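Local coordinates for flagellar biosynthesis protein FlhF (Bacillus subtilis, PDB 2PX0) that binds GTP as a member of the SRP family of GTPases and is necessary for building the bacterial flagellum, at residues Val239-Tyr244 and Ser265-Gly270; Ile103-Ile108 and Ser213-Leu218; Gly53-Thr58 and Val258-Ala263; Lys133-Ala138 and Glu182-Phe187. One frame throughout, in Å; residues are numbered along the deposited sequence.

Contact 1. Residues Val239-Tyr244 and Ser265-Gly270; sequences VPVNQY and SKIGVG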
loop_
_atom_site.group_PDB
_atom_site.type_symbol
_atom_site.label_atom_id
_atom_site.label_comp_id
_atom_site.label_asym_id
_atom_site.label_seq_id
_atom_site.Cartn_x
_atom_site.Cartn_y
_atom_site.Cartn_z
ATOM N N VAL A 239 21.626 2.232 -5.811
ATOM C CA VAL A 239 21.758 2.504 -4.378
ATOM C C VAL A 239 21.869 1.240 -3.532
ATOM O O VAL A 239 21.064 0.321 -3.655
ATOM C CB VAL A 239 20.580 3.312 -3.848
ATOM C CG1 VAL A 239 19.291 2.722 -4.351
ATOM C CG2 VAL A 239 20.604 3.309 -2.322
ATOM N N PRO A 240 22.864 1.197 -2.642
ATOM C CA PRO A 240 23.108 0.057 -1.760
ATOM C C PRO A 240 22.072 -0.070 -0.643
ATOM O O PRO A 240 21.666 0.927 -0.047
ATOM C CB PRO A 240 24.506 0.348 -1.225
ATOM C CG PRO A 240 24.474 1.832 -1.075
ATOM C CD PRO A 240 23.831 2.276 -2.379
ATOM N N VAL A 241 21.660 -1.300 -0.355
ATOM C CA VAL A 241 20.680 -1.559 0.690
ATOM C C VAL A 241 21.150 -2.715 1.576
ATOM O O VAL A 241 21.505 -3.779 1.079
ATOM C CB VAL A 241 19.320 -1.911 0.065
ATOM C CG1 VAL A 241 18.324 -2.263 1.135
ATOM C CG2 VAL A 241 18.818 -0.747 -0.751
ATOM N N ASN A 242 21.149 -2.499 2.887
ATOM C CA ASN A 242 21.571 -3.514 3.855
ATOM C C ASN A 242 20.515 -4.595 4.136
ATOM O O ASN A 242 20.784 -5.791 4.022
ATOM C CB ASN A 242 21.939 -2.856 5.192
ATOM C CG ASN A 242 22.992 -1.783 5.051
ATOM O OD1 ASN A 242 22.802 -0.791 4.336
ATOM N ND2 ASN A 242 24.114 -1.967 5.743
ATOM N N GLN A 243 19.320 -4.164 4.521
ATOM C CA GLN A 243 18.233 -5.075 4.858
ATOM C C GLN A 243 16.943 -4.643 4.191
ATOM O O GLN A 243 16.945 -3.813 3.293
ATOM C CB GLN A 243 18.003 -5.085 6.370
ATOM C CG GLN A 243 19.163 -5.585 7.197
ATOM C CD GLN A 243 19.267 -7.082 7.158
ATOM O OE1 GLN A 243 18.369 -7.795 7.627
ATOM N NE2 GLN A 243 20.364 -7.579 6.592
ATOM N N TYR A 244 15.839 -5.197 4.672
ATOM C CA TYR A 244 14.510 -4.903 4.152
ATOM C C TYR A 244 13.522 -4.738 5.306
ATOM O O TYR A 244 13.606 -5.435 6.325
ATOM C CB TYR A 244 13.994 -6.076 3.336
ATOM C CG TYR A 244 14.276 -6.106 1.865
ATOM C CD1 TYR A 244 13.995 -5.014 1.052
ATOM C CD2 TYR A 244 14.664 -7.295 1.255
ATOM C CE1 TYR A 244 14.079 -5.116 -0.339
ATOM C CE2 TYR A 244 14.751 -7.405 -0.122
ATOM C CZ TYR A 244 14.453 -6.318 -0.912
ATOM O OH TYR A 244 14.522 -6.458 -2.269
ATOM N N SER A 265 16.585 -12.322 -4.305
ATOM C CA SER A 265 17.327 -11.192 -3.688
ATOM C C SER A 265 18.642 -11.702 -3.101
ATOM O O SER A 265 18.872 -12.908 -3.025
ATOM C CB SER A 265 16.560 -10.562 -2.507
ATOM O OG SER A 265 15.328 -9.981 -2.871
ATOM N N LYS A 266 19.472 -10.774 -2.633
ATOM C CA LYS A 266 20.741 -11.113 -2.011
ATOM C C LYS A 266 20.781 -10.659 -0.550
ATOM O O LYS A 266 21.766 -10.894 0.161
ATOM C CB LYS A 266 21.906 -10.478 -2.768
ATOM C CG LYS A 266 22.283 -11.216 -4.050
ATOM C CD LYS A 266 21.170 -11.173 -5.093
ATOM C CE LYS A 266 21.421 -12.155 -6.237
ATOM N NZ LYS A 266 21.177 -13.587 -5.857
ATOM N N ILE A 267 19.721 -9.991 -0.100
ATOM C CA ILE A 267 19.630 -9.532 1.295
ATOM C C ILE A 267 18.300 -9.965 1.894
ATOM O O ILE A 267 17.320 -10.122 1.170
ATOM C CB ILE A 267 19.757 -7.989 1.435
ATOM C CG1 ILE A 267 18.945 -7.288 0.355
ATOM C CG2 ILE A 267 21.199 -7.578 1.364
ATOM C CD1 ILE A 267 19.182 -5.787 0.288
ATOM N N GLY A 268 18.280 -10.174 3.208
ATOM C CA GLY A 268 17.060 -10.597 3.873
ATOM C C GLY A 268 16.280 -9.461 4.524
ATOM O O GLY A 268 16.453 -8.286 4.181
ATOM N N VAL A 269 15.410 -9.797 5.468
ATOM C CA VAL A 269 14.638 -8.757 6.123
ATOM C C VAL A 269 15.235 -8.389 7.477
ATOM O O VAL A 269 15.673 -9.251 8.248
ATOM C CB VAL A 269 13.138 -9.172 6.314
ATOM C CG1 VAL A 269 12.728 -10.181 5.229
ATOM C CG2 VAL A 269 12.902 -9.732 7.716
ATOM N N GLY A 270 15.268 -7.095 7.749
ATOM C CA GLY A 270 15.775 -6.638 9.023
ATOM C C GLY A 270 14.591 -6.602 9.963
ATOM O O GLY A 270 14.549 -7.305 10.964
#
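Tyr-244 and Val-269 come together, CA to CA 4.3 Å, where the start of strand 243-247 meets the loop leading into strand 271-272. The touching parts, 241-244 and 265-270, run 69° apart, so they converge here instead of pairing along their length. At the point of convergence Gly-270 N gives a 2.7 Å hydrogen bond to Tyr-244 O, in the carbonyl plane and on a lone pair. Ile-267 supplies the apolar half. Its CD1 lies 3.7 Å from Val-241 CG1, the two side chains crossing at about a right angle, and its CG2 rests against Asn-242 O. With CG1 placed between backbone N and carbonyl carbon (chi1 43°), the isoleucine also touches the tyrosine ring, CG1 to Tyr-244 CE2 4.2 Å. Ser-265 OG stands at the edge of that ring, in its plane, while bonding back to Ile-261 O. Gln-243 bends at chi2 and lies along Gly-270, and its NE2 bonds Lys-98 O ahead of strand 107-112. Tyr-244 also bonds through its backbone with Phe-271. Strands 243-247 and 271-272, parallel neighbours linked through helix 256-263, form a beta-alpha-beta crossover at one margin of the GTPase-domain sheet.

Contact 2. Residues Ile103-Ile108 and Ser213-Leu218; sequences IHSKYI and SIQSFL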
loop_
_atom_site.group_PDB
_atom_site.type_symbol
_atom_site.label_atom_id
_atom_site.label_comp_id
_atom_site.label_asym_id
_atom_site.label_seq_id
_atom_site.Cartn_x
_atom_site.Cartn_y
_atom_site.Cartn_z
ATOM N N ILE A 103 20.723 -3.052 14.480
ATOM C CA ILE A 103 21.116 -1.667 14.263
ATOM C C ILE A 103 22.461 -1.394 14.944
ATOM O O ILE A 103 22.587 -1.534 16.163
ATOM C CB ILE A 103 20.032 -0.706 14.800
ATOM C CG1 ILE A 103 18.962 -0.513 13.723
ATOM C CG2 ILE A 103 20.648 0.625 15.212
ATOM C CD1 ILE A 103 17.901 0.486 14.086
ATOM N N HIS A 104 23.460 -1.022 14.143
ATOM C CA HIS A 104 24.805 -0.729 14.642
ATOM C C HIS A 104 25.282 0.673 14.283
ATOM O O HIS A 104 25.540 1.493 15.159
ATOM C CB HIS A 104 25.815 -1.729 14.078
ATOM C CG HIS A 104 25.767 -3.075 14.729
ATOM N ND1 HIS A 104 25.938 -3.251 16.086
ATOM C CD2 HIS A 104 25.589 -4.311 14.207
ATOM C CE1 HIS A 104 25.868 -4.538 16.372
ATOM N NE2 HIS A 104 25.657 -5.205 15.249
ATOM N N SER A 105 25.416 0.925 12.983
ATOM C CA SER A 105 25.878 2.209 12.469
ATOM C C SER A 105 25.291 3.414 13.193
ATOM O O SER A 105 24.264 3.326 13.868
ATOM C CB SER A 105 25.567 2.316 10.975
ATOM O OG SER A 105 26.189 1.264 10.259
ATOM N N LYS A 106 25.959 4.547 13.034
ATOM C CA LYS A 106 25.540 5.783 13.665
ATOM C C LYS A 106 24.393 6.416 12.892
ATOM O O LYS A 106 23.597 7.174 13.455
ATOM C CB LYS A 106 26.730 6.742 13.735
ATOM C CG LYS A 106 26.416 8.117 14.306
ATOM C CD LYS A 106 27.692 8.883 14.628
ATOM C CE LYS A 106 28.471 8.180 15.752
ATOM N NZ LYS A 106 29.681 8.935 16.182
ATOM N N TYR A 107 24.300 6.097 11.605
ATOM C CA TYR A 107 23.253 6.660 10.765
ATOM C C TYR A 107 22.320 5.589 10.216
ATOM O O TYR A 107 22.757 4.642 9.561
ATOM C CB TYR A 107 23.898 7.447 9.634
ATOM C CG TYR A 107 24.892 8.458 10.152
ATOM C CD1 TYR A 107 24.468 9.669 10.705
ATOM C CD2 TYR A 107 26.259 8.180 10.144
ATOM C CE1 TYR A 107 25.381 10.573 11.240
ATOM C CE2 TYR A 107 27.179 9.077 10.679
ATOM C CZ TYR A 107 26.734 10.267 11.225
ATOM O OH TYR A 107 27.648 11.133 11.775
ATOM N N ILE A 108 21.030 5.750 10.496
ATOM C CA ILE A 108 20.011 4.808 10.051
ATOM C C ILE A 108 19.091 5.479 9.034
ATOM O O ILE A 108 18.359 6.413 9.365
ATOM C CB ILE A 108 19.162 4.317 11.240
ATOM C CG1 ILE A 108 20.063 3.704 12.316
ATOM C CG2 ILE A 108 18.125 3.320 10.765
ATOM C CD1 ILE A 108 20.889 2.515 11.850
ATOM N N SER A 213 29.674 4.738 7.358
ATOM C CA SER A 213 28.853 5.205 8.478
ATOM C C SER A 213 27.346 4.912 8.409
ATOM O O SER A 213 26.693 4.796 9.444
ATOM C CB SER A 213 29.072 6.717 8.675
ATOM O OG SER A 213 28.876 7.447 7.463
ATOM N N ILE A 214 26.801 4.783 7.203
ATOM C CA ILE A 214 25.371 4.539 7.024
ATOM C C ILE A 214 24.932 3.070 6.944
ATOM O O ILE A 214 25.698 2.199 6.538
ATOM C CB ILE A 214 24.857 5.292 5.775
ATOM C CG1 ILE A 214 24.862 6.795 6.053
ATOM C CG2 ILE A 214 23.462 4.840 5.415
ATOM C CD1 ILE A 214 24.262 7.629 4.927
ATOM N N GLN A 215 23.684 2.817 7.340
ATOM C CA GLN A 215 23.075 1.480 7.328
ATOM C C GLN A 215 21.620 1.635 6.838
ATOM O O GLN A 215 20.693 1.689 7.649
ATOM C CB GLN A 215 23.102 0.896 8.751
ATOM C CG GLN A 215 22.655 -0.557 8.877
ATOM C CD GLN A 215 22.758 -1.064 10.307
ATOM O OE1 GLN A 215 23.795 -0.913 10.954
ATOM N NE2 GLN A 215 21.688 -1.676 10.803
ATOM N N SER A 216 21.433 1.696 5.517
ATOM C CA SER A 216 20.115 1.889 4.900
ATOM C C SER A 216 19.138 0.714 4.936
ATOM O O SER A 216 19.542 -0.450 4.962
ATOM C CB SER A 216 20.289 2.343 3.453
ATOM O OG SER A 216 21.025 1.381 2.709
ATOM N N PHE A 217 17.847 1.045 4.902
ATOM C CA PHE A 217 16.765 0.061 4.977
ATOM C C PHE A 217 15.639 0.348 3.989
ATOM O O PHE A 217 14.917 1.329 4.154
ATOM C CB PHE A 217 16.179 0.073 6.384
ATOM C CG PHE A 217 17.096 -0.489 7.430
ATOM C CD1 PHE A 217 17.164 -1.863 7.641
ATOM C CD2 PHE A 217 17.897 0.357 8.195
ATOM C CE1 PHE A 217 18.010 -2.385 8.590
ATOM C CE2 PHE A 217 18.746 -0.147 9.146
ATOM C CZ PHE A 217 18.807 -1.528 9.348
ATOM N N LEU A 218 15.467 -0.518 2.990
ATOM C CA LEU A 218 14.428 -0.314 1.991
ATOM C C LEU A 218 13.058 -0.713 2.536
ATOM O O LEU A 218 12.807 -1.880 2.824
ATOM C CB LEU A 218 14.761 -1.102 0.727
ATOM C CG LEU A 218 13.720 -1.052 -0.400
ATOM C CD1 LEU A 218 13.516 0.370 -0.909
ATOM C CD2 LEU A 218 14.180 -1.936 -1.529
#
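Gln-215 reaches Ser-105 and His-104 because its side chain is stretched out, CG lying trans to the backbone N (chi1 -173°) and the rest extended beyond it. That carries OE1 to the backbone of 104-105, where His-104 N bonds Gln-215 OE1 at 3.2 Å with a fairly straight N-H (156°), and Ser-105 N bonds the same oxygen; both donors are tilted out of the amide's carbonyl plane and come from the same face of it. A weak bond from Ser-105 OG adds to them. NE2, on the other branch, goes to Pro-102 O, so both ends of the amide are tied to the residues leading into strand 107-112, which fixes its rotation. Tyr-107 turns its CG to the backbone N side (chi1 -53°), and the carbonyl of Ser-213 lies at the ring edge. Tyr-107 CD2 also touches Ser-213 CB at 3.5 Å. The ring has a cation-pi partner in Lys-177. Tyr-107 CB packs on Ile-214 CG1 at 3.8 Å, on the face of the sheet these two residues share. On the other face Ile-108 and Gln-215 run side by side in the same direction, CD1 of the one near CB of the other, and Ile-108 CG2 meets the Phe-217 ring obliquely, 3.9 Å from CE2. The backbones are joined by Gln-215 N to Tyr-107 O, 3.0 Å, and by a weak bond from Tyr-107 N to Ser-213 O. Tyr-107 and Ile-214 thus pair as parallel neighbours in the middle of the sheet of a P-loop GTPase, where strand 107-112 runs up to the Walker A loop.

Contact 3. Residues Gly53-Thr58 and Val258-Ala263; sequences GIKEST and VFNILA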
loop_
_atom_site.group_PDB
_atom_site.type_symbol
_atom_site.label_atom_id
_atom_site.label_comp_id
_atom_site.label_asym_id
_atom_site.label_seq_id
_atom_site.Cartn_x
_atom_site.Cartn_y
_atom_site.Cartn_z
ATOM N N GLY A 53 1.130 -17.068 -1.323
ATOM C CA GLY A 53 1.154 -16.271 -2.535
ATOM C C GLY A 53 2.226 -16.692 -3.520
ATOM O O GLY A 53 2.314 -16.130 -4.613
ATOM N N ILE A 54 3.038 -17.674 -3.129
ATOM C CA ILE A 54 4.129 -18.194 -3.958
ATOM C C ILE A 54 3.737 -18.241 -5.438
ATOM O O ILE A 54 2.624 -18.636 -5.773
ATOM C CB ILE A 54 4.509 -19.614 -3.479
ATOM C CG1 ILE A 54 4.962 -19.557 -2.026
ATOM C CG2 ILE A 54 5.624 -20.178 -4.298
ATOM C CD1 ILE A 54 6.110 -18.614 -1.797
ATOM N N LYS A 55 4.636 -17.822 -6.323
ATOM C CA LYS A 55 4.327 -17.861 -7.746
ATOM C C LYS A 55 4.509 -19.262 -8.332
ATOM O O LYS A 55 5.418 -20.002 -7.960
ATOM C CB LYS A 55 5.164 -16.836 -8.533
ATOM C CG LYS A 55 6.664 -17.046 -8.559
ATOM C CD LYS A 55 7.321 -15.901 -9.325
ATOM C CE LYS A 55 8.853 -15.954 -9.240
ATOM N NZ LYS A 55 9.549 -14.784 -9.881
ATOM N N GLU A 56 3.605 -19.599 -9.246
ATOM C CA GLU A 56 3.557 -20.879 -9.928
ATOM C C GLU A 56 4.894 -21.581 -10.098
ATOM O O GLU A 56 5.112 -22.675 -9.556
ATOM C CB GLU A 56 2.893 -20.687 -11.291
ATOM C CG GLU A 56 1.574 -21.422 -11.441
ATOM C CD GLU A 56 0.680 -21.309 -10.206
ATOM O OE1 GLU A 56 0.360 -20.173 -9.769
ATOM O OE2 GLU A 56 0.293 -22.372 -9.671
ATOM N N SER A 57 5.786 -20.957 -10.857
ATOM C CA SER A 57 7.093 -21.547 -11.106
ATOM C C SER A 57 7.760 -22.104 -9.855
ATOM O O SER A 57 8.404 -23.149 -9.912
ATOM C CB SER A 57 8.013 -20.523 -11.770
ATOM O OG SER A 57 7.726 -19.205 -11.329
ATOM N N THR A 58 7.594 -21.411 -8.730
ATOM C CA THR A 58 8.189 -21.831 -7.467
ATOM C C THR A 58 7.523 -23.077 -6.910
ATOM O O THR A 58 8.201 -23.986 -6.436
ATOM C CB THR A 58 8.105 -20.725 -6.424
ATOM O OG1 THR A 58 8.624 -19.515 -6.979
ATOM C CG2 THR A 58 8.936 -21.080 -5.199
ATOM N N VAL A 258 5.996 -11.472 -0.536
ATOM C CA VAL A 258 7.201 -11.070 0.178
ATOM C C VAL A 258 8.277 -12.149 -0.012
ATOM O O VAL A 258 9.471 -11.854 -0.066
ATOM C CB VAL A 258 6.898 -10.830 1.686
ATOM C CG1 VAL A 258 8.089 -10.191 2.370
ATOM C CG2 VAL A 258 5.687 -9.932 1.820
ATOM N N PHE A 259 7.853 -13.402 -0.118
ATOM C CA PHE A 259 8.795 -14.490 -0.353
ATOM C C PHE A 259 9.350 -14.307 -1.766
ATOM O O PHE A 259 10.565 -14.187 -1.971
ATOM C CB PHE A 259 8.080 -15.835 -0.239
ATOM C CG PHE A 259 8.962 -17.014 -0.501
ATOM C CD1 PHE A 259 9.172 -17.459 -1.794
ATOM C CD2 PHE A 259 9.579 -17.684 0.545
ATOM C CE1 PHE A 259 9.983 -18.563 -2.049
ATOM C CE2 PHE A 259 10.389 -18.784 0.301
ATOM C CZ PHE A 259 10.593 -19.227 -0.999
ATOM N N ASN A 260 8.441 -14.275 -2.736
ATOM C CA ASN A 260 8.812 -14.069 -4.129
ATOM C C ASN A 260 9.937 -13.029 -4.271
ATOM O O ASN A 260 10.908 -13.243 -4.998
ATOM C CB ASN A 260 7.600 -13.589 -4.928
ATOM C CG ASN A 260 6.494 -14.620 -5.004
ATOM O OD1 ASN A 260 6.713 -15.774 -5.395
ATOM N ND2 ASN A 260 5.284 -14.203 -4.644
ATOM N N ILE A 261 9.790 -11.901 -3.578
ATOM C CA ILE A 261 10.767 -10.822 -3.636
ATOM C C ILE A 261 12.088 -11.205 -3.017
ATOM O O ILE A 261 13.159 -10.813 -3.505
ATOM C CB ILE A 261 10.265 -9.553 -2.915
ATOM C CG1 ILE A 261 9.197 -8.858 -3.752
ATOM C CG2 ILE A 261 11.403 -8.596 -2.701
ATOM C CD1 ILE A 261 9.675 -8.452 -5.116
ATOM N N LEU A 262 12.011 -11.956 -1.929
ATOM C CA LEU A 262 13.214 -12.366 -1.237
ATOM C C LEU A 262 13.931 -13.472 -1.981
ATOM O O LEU A 262 15.157 -13.451 -2.076
ATOM C CB LEU A 262 12.881 -12.820 0.181
ATOM C CG LEU A 262 12.582 -11.722 1.188
ATOM C CD1 LEU A 262 11.987 -12.333 2.465
ATOM C CD2 LEU A 262 13.863 -10.967 1.480
ATOM N N ALA A 263 13.170 -14.423 -2.515
ATOM C CA ALA A 263 13.744 -15.558 -3.244
ATOM C C ALA A 263 14.782 -15.100 -4.260
ATOM O O ALA A 263 15.888 -15.649 -4.347
ATOM C CB ALA A 263 12.655 -16.320 -3.944
#
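The ring of Phe-259 is met obliquely by two side chains of 53-58: Ile-54 sets its CD1 against the CG-CD1 bond, and Thr-58 CG2 approaches CE1 at 4.2 Å. The other flat group is the amide of Asn-260. Its OD1 accepts Lys-55 N at 3.1 Å, with the donor in the carbonyl plane and on a lone pair (N-H...O angle 147°). Asn-260 ND2 lies 3.5 Å from Gly-53 O, a close approach and not a hydrogen bond. These residues join the helical N domain to helix 256-263 of the GTPase domain, the two-part NG architecture of SRP-family GTPases, and helix 287-294 covers the seam: Leu-294 touches both Ile-54 and Phe-259, and Phe-290 also packs on Phe-259. Phe-259 gets there with CG trans to its backbone N (chi1 178°). Lys-55 takes the tighter rotamer, CG between backbone N and carbonyl carbon (chi1 65°), which lays CG 3.4 Å from Asn-260 OD1 and sends the extended chain past it. At its far end NZ makes a salt bridge with Glu-264 and a hydrogen bond to Tyr-226 OH. Back at the main chain, Thr-58 N bonds Lys-55 O at 2.7 Å as the chain turns into helix 56-71.

Contact 4. Residues Lys133-Ala138 and Glu182-Phe187; sequences KHKKIA and EYDHVF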
loop_
_atom_site.group_PDB
_atom_site.type_symbol
_atom_site.label_atom_id
_atom_site.label_comp_id
_atom_site.label_asym_id
_atom_site.label_seq_id
_atom_site.Cartn_x
_atom_site.Cartn_y
_atom_site.Cartn_z
ATOM N N LYS A 133 17.387 0.457 24.812
ATOM C CA LYS A 133 18.812 0.171 24.741
ATOM C C LYS A 133 19.691 1.259 25.344
ATOM O O LYS A 133 20.919 1.186 25.270
ATOM C CB LYS A 133 19.221 -0.095 23.294
ATOM C CG LYS A 133 18.639 -1.379 22.739
ATOM C CD LYS A 133 19.099 -1.611 21.304
ATOM C CE LYS A 133 18.557 -2.930 20.760
ATOM N NZ LYS A 133 17.066 -2.971 20.806
ATOM N N HIS A 134 19.058 2.264 25.942
ATOM C CA HIS A 134 19.772 3.370 26.578
ATOM C C HIS A 134 20.795 4.012 25.648
ATOM O O HIS A 134 21.997 3.874 25.868
ATOM C CB HIS A 134 20.501 2.877 27.831
ATOM C CG HIS A 134 19.668 2.003 28.717
ATOM N ND1 HIS A 134 18.530 2.454 29.350
ATOM C CD2 HIS A 134 19.811 0.705 29.076
ATOM C CE1 HIS A 134 18.006 1.470 30.060
ATOM N NE2 HIS A 134 18.764 0.397 29.912
ATOM N N LYS A 135 20.334 4.720 24.621
ATOM C CA LYS A 135 21.262 5.358 23.691
ATOM C C LYS A 135 20.947 6.809 23.366
ATOM O O LYS A 135 19.818 7.259 23.515
ATOM C CB LYS A 135 21.338 4.557 22.388
ATOM C CG LYS A 135 22.018 3.210 22.534
ATOM C CD LYS A 135 22.139 2.508 21.199
ATOM C CE LYS A 135 22.827 1.159 21.360
ATOM N NZ LYS A 135 24.207 1.311 21.901
ATOM N N LYS A 136 21.973 7.536 22.938
ATOM C CA LYS A 136 21.823 8.929 22.557
ATOM C C LYS A 136 21.282 8.934 21.147
ATOM O O LYS A 136 22.015 8.670 20.191
ATOM C CB LYS A 136 23.166 9.669 22.573
ATOM C CG LYS A 136 23.583 10.219 23.927
ATOM C CD LYS A 136 24.846 11.061 23.802
ATOM C CE LYS A 136 26.046 10.218 23.336
ATOM N NZ LYS A 136 27.296 11.029 23.206
ATOM N N ILE A 137 19.999 9.248 21.027
ATOM C CA ILE A 137 19.323 9.284 19.746
ATOM C C ILE A 137 19.328 10.678 19.136
ATOM O O ILE A 137 19.367 11.684 19.836
ATOM C CB ILE A 137 17.869 8.821 19.917
ATOM C CG1 ILE A 137 17.847 7.471 20.623
ATOM C CG2 ILE A 137 17.191 8.701 18.583
ATOM C CD1 ILE A 137 18.747 6.431 19.978
ATOM N N ALA A 138 19.292 10.722 17.815
ATOM C CA ALA A 138 19.253 11.979 17.082
ATOM C C ALA A 138 18.370 11.742 15.859
ATOM O O ALA A 138 18.179 10.600 15.442
ATOM C CB ALA A 138 20.648 12.379 16.652
ATOM N N GLU A 182 28.550 13.220 17.283
ATOM C CA GLU A 182 28.770 12.811 18.664
ATOM C C GLU A 182 27.727 11.823 19.183
ATOM O O GLU A 182 27.952 11.147 20.189
ATOM C CB GLU A 182 28.789 14.048 19.566
ATOM C CG GLU A 182 29.853 15.098 19.207
ATOM C CD GLU A 182 31.276 14.658 19.545
ATOM O OE1 GLU A 182 31.773 13.687 18.927
ATOM O OE2 GLU A 182 31.898 15.285 20.430
ATOM N N TYR A 183 26.589 11.738 18.503
ATOM C CA TYR A 183 25.516 10.840 18.924
ATOM C C TYR A 183 25.729 9.389 18.502
ATOM O O TYR A 183 26.436 9.112 17.536
ATOM C CB TYR A 183 24.175 11.341 18.377
ATOM C CG TYR A 183 23.713 12.626 19.007
ATOM C CD1 TYR A 183 24.398 13.814 18.784
ATOM C CD2 TYR A 183 22.617 12.646 19.869
ATOM C CE1 TYR A 183 24.014 14.986 19.407
ATOM C CE2 TYR A 183 22.222 13.822 20.501
ATOM C CZ TYR A 183 22.928 14.984 20.267
ATOM O OH TYR A 183 22.574 16.147 20.910
ATOM N N ASP A 184 25.115 8.460 19.230
ATOM C CA ASP A 184 25.253 7.054 18.890
ATOM C C ASP A 184 24.612 6.801 17.538
ATOM O O ASP A 184 25.290 6.580 16.532
ATOM C CB ASP A 184 24.565 6.165 19.925
ATOM C CG ASP A 184 25.153 6.318 21.305
ATOM O OD1 ASP A 184 26.399 6.357 21.429
ATOM O OD2 ASP A 184 24.367 6.392 22.273
ATOM N N HIS A 185 23.286 6.849 17.532
ATOM C CA HIS A 185 22.508 6.615 16.329
ATOM C C HIS A 185 21.758 7.858 15.879
ATOM O O HIS A 185 21.283 8.658 16.694
ATOM C CB HIS A 185 21.520 5.484 16.584
ATOM C CG HIS A 185 22.175 4.196 16.968
ATOM N ND1 HIS A 185 21.496 3.170 17.587
ATOM C CD2 HIS A 185 23.449 3.766 16.815
ATOM C CE1 HIS A 185 22.324 2.163 17.802
ATOM N NE2 HIS A 185 23.514 2.500 17.343
ATOM N N VAL A 186 21.656 8.013 14.566
ATOM C CA VAL A 186 20.953 9.139 13.985
ATOM C C VAL A 186 19.942 8.557 12.999
ATOM O O VAL A 186 20.309 7.980 11.971
ATOM C CB VAL A 186 21.916 10.056 13.244
ATOM C CG1 VAL A 186 21.213 11.341 12.875
ATOM C CG2 VAL A 186 23.131 10.318 14.098
ATOM N N PHE A 187 18.665 8.697 13.323
ATOM C CA PHE A 187 17.616 8.170 12.467
ATOM C C PHE A 187 17.155 9.165 11.397
ATOM O O PHE A 187 16.547 10.199 11.698
ATOM C CB PHE A 187 16.442 7.700 13.332
ATOM C CG PHE A 187 16.809 6.598 14.290
ATOM C CD1 PHE A 187 17.471 6.885 15.485
ATOM C CD2 PHE A 187 16.552 5.264 13.973
ATOM C CE1 PHE A 187 17.878 5.854 16.355
ATOM C CE2 PHE A 187 16.958 4.229 14.838
ATOM C CZ PHE A 187 17.624 4.528 16.029
#
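Ala-138 and Ile-137 form the tight side of this contact against Tyr-183, Val-186 and Phe-187. Ala-138 CB touches both Tyr-183 CD2 (3.8 Å) and Val-186 CG1, while Ile-137 CG2 meets the Phe-187 ring obliquely, 3.6 Å from CD1. Ala-138 O lies at the edge of that ring, in its plane, and accepts Phe-187 N at 2.9 Å over a fairly straight N-H (160°). Helix 118-132 covers the Ile-137 and Phe-187 side. Toward solvent the packing is less dense and separate polar links do the holding. The firm one is Lys-136 N to Asp-184 OD2, 2.7 Å, met on the anti side of the carboxylate and 24° out of its plane; the lysine chain, bent at chi3, swings NZ to Glu-182 O, 3.1 Å away and above the carbonyl plane. Lys-135 passes its CD obliquely by the His-185 ring, CE1 being nearest. Its NZ stays 5.1 Å from Asp-184 OD2, so opposite charges are near without a salt bridge. The remaining backbone bonds, including His-185 N to Lys-136 O, are weak. This is the margin of the parallel sheet in the GTPase fold, where outermost strand 137-141 lies beside strand 185-189, which ends at Asp-189, a GTP-binding residue by similarity.

Overall arrangement
Contacts 1, 2 and 4 share the six-stranded parallel sheet of the GTPase domain. Contact 2 is central, joining strands 107-112 and 214-221; contact 4 lies on one flank and contact 1 on the other, each about 12 Å from contact 2, centre to centre, and each touching it. Contact 3 is far from contact 4, about 37 Å between centres, but about 17 Å from contact 1, which it touches through Leu-262. Along the chain contact 4 is nested within contact 2, and both inside the loop closed by contact 3, whose segments alternate with those of contact 1. Helix 256-263 therefore packs on the sheet with one side and on the N domain with another, coupling the two domains structurally.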